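Enoyl-CoA hydratase EchA1 (Mycobacterium marinum, PDB 3QXI) probably catalyses the reversible hydration of enoyl-CoA thioesters to 3-hydroxyacyl-CoA. Local coordinates at residues L60-I64 against A201-T205. Sequence-based numbering, arbitrary orientation.
Sequences LSVGI and AEKIT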
loop_
_atom_site.group_PDB
_atom_site.type_symbol
_atom_site.label_atom_id
_atom_site.label_comp_id
_atom_site.label_asym_id
_atom_site.label_seq_id
_atom_site.Cartn_x
_atom_site.Cartn_y
_atom_site.Cartn_z
ATOM N N LEU B 60 -23.355 -22.342 -6.060
ATOM C CA LEU B 60 -21.960 -22.121 -5.658
ATOM C C LEU B 60 -21.747 -20.755 -4.994
ATOM O O LEU B 60 -22.334 -19.741 -5.426
ATOM C CB LEU B 60 -21.017 -22.218 -6.865
ATOM C CG LEU B 60 -20.913 -23.549 -7.615
ATOM C CD1 LEU B 60 -20.136 -23.358 -8.912
ATOM C CD2 LEU B 60 -20.272 -24.620 -6.786
ATOM N N SER B 61 -20.893 -20.730 -3.972
ATOM C CA SER B 61 -20.532 -19.477 -3.288
ATOM C C SER B 61 -19.065 -19.024 -3.406
ATOM O O SER B 61 -18.791 -17.829 -3.403
ATOM C CB SER B 61 -20.931 -19.552 -1.818
ATOM O OG SER B 61 -22.329 -19.636 -1.691
ATOM N N VAL B 62 -18.136 -19.969 -3.508
ATOM C CA VAL B 62 -16.686 -19.682 -3.491
ATOM C C VAL B 62 -15.922 -20.631 -4.405
ATOM O O VAL B 62 -16.244 -21.814 -4.473
ATOM C CB VAL B 62 -16.082 -19.847 -2.052
ATOM C CG1 VAL B 62 -14.639 -19.405 -2.018
ATOM C CG2 VAL B 62 -16.872 -19.061 -1.020
ATOM N N GLY B 63 -14.910 -20.118 -5.090
ATOM C CA GLY B 63 -14.055 -20.907 -5.949
ATOM C C GLY B 63 -12.776 -21.173 -5.208
ATOM O O GLY B 63 -12.424 -20.405 -4.328
ATOM N N ILE B 64 -12.094 -22.282 -5.524
ATOM C CA ILE B 64 -10.708 -22.527 -5.082
ATOM C C ILE B 64 -9.841 -22.957 -6.262
ATOM O O ILE B 64 -10.188 -23.861 -6.985
ATOM C CB ILE B 64 -10.643 -23.607 -3.987
ATOM C CG1 ILE B 64 -11.411 -23.138 -2.749
ATOM C CG2 ILE B 64 -9.155 -23.971 -3.625
ATOM C CD1 ILE B 64 -11.487 -24.207 -1.678
ATOM N N ALA B 201 -12.877 -21.162 2.740
ATOM C CA ALA B 201 -14.027 -21.000 1.858
ATOM C C ALA B 201 -15.358 -21.229 2.596
ATOM O O ALA B 201 -16.359 -20.539 2.342
ATOM C CB ALA B 201 -13.915 -21.921 0.649
ATOM N N GLU B 202 -15.364 -22.189 3.518
ATOM C CA GLU B 202 -16.575 -22.459 4.280
ATOM C C GLU B 202 -16.988 -21.283 5.188
ATOM O O GLU B 202 -18.171 -20.991 5.299
ATOM C CB GLU B 202 -16.493 -23.836 4.972
ATOM C CG GLU B 202 -17.028 -24.915 4.000
ATOM C CD GLU B 202 -16.616 -26.349 4.287
ATOM O OE1 GLU B 202 -15.934 -26.625 5.301
ATOM O OE2 GLU B 202 -16.990 -27.226 3.467
ATOM N N LYS B 203 -16.018 -20.580 5.782
ATOM C CA LYS B 203 -16.323 -19.404 6.603
ATOM C C LYS B 203 -17.039 -18.337 5.768
ATOM O O LYS B 203 -17.994 -17.718 6.210
ATOM C CB LYS B 203 -15.060 -18.817 7.234
ATOM C CG LYS B 203 -14.525 -19.613 8.424
ATOM C CD LYS B 203 -13.003 -19.467 8.582
ATOM C CE LYS B 203 -12.578 -18.015 8.751
ATOM N NZ LYS B 203 -13.231 -17.473 9.979
ATOM N N ILE B 204 -16.577 -18.158 4.544
ATOM C CA ILE B 204 -17.104 -17.142 3.640
ATOM C C ILE B 204 -18.468 -17.549 3.104
ATOM O O ILE B 204 -19.372 -16.716 3.044
ATOM C CB ILE B 204 -16.122 -16.838 2.505
ATOM C CG1 ILE B 204 -14.901 -16.086 3.058
ATOM C CG2 ILE B 204 -16.798 -16.014 1.425
ATOM C CD1 ILE B 204 -13.717 -16.123 2.116
ATOM N N THR B 205 -18.590 -18.832 2.746
ATOM C CA THR B 205 -19.840 -19.478 2.355
ATOM C C THR B 205 -20.969 -19.434 3.413
ATOM O O THR B 205 -22.149 -19.471 3.059
ATOM C CB THR B 205 -19.572 -20.949 1.923
ATOM O OG1 THR B 205 -18.811 -20.943 0.714
ATOM C CG2 THR B 205 -20.866 -21.686 1.644
#
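V62 holds CG1 anti to its backbone N (chi1 -174°), which sends CG1 against the methyl of A201 and leaves CG2 to meet the last turn of helix 193-205; T205, with OG1 anti to its carbonyl carbon (chi1 -67°), turns its hydroxyl back along that helix and into the path of CG2. The two side chains cross obliquely, V62 CG2 lying 3.2 Å from T205 OG1, a close apolar-to-polar approach and not a hydrogen bond. V62 CG2 also reaches the A201 carbonyl oxygen and, at 3.9 Å, I204 CG2. V62 CG1 sits 3.7 Å from A201 CB, and I64 extends its CD1 to within 4.1 Å of that same A201 CB, so two strand residues share one small helix methyl. At the other end, S61 CB lies 3.6 Å from T205 OG1, while S61 OG bonds to R24 NE.

Strand 62-64 and helix 201-205 run nearly antiparallel (168°), and the C-terminal turn of helix 193-205 packs against the central sheet of this crotonase-superfamily domain, touching strands 25-30, 62-67 and 105-109; I106 packs on both V62 and A201. T169 of a second subunit packs on I204.

No hydrogen bond crosses this interface. T205 OG1 instead donates to A201 O at 3.0 Å, from above the carbonyl plane, and T205 N bonds to the same oxygen. Helix-internal bonding therefore satisfies the threonine hydroxyl beside V62, so between these two segments the contact rests on van der Waals packing.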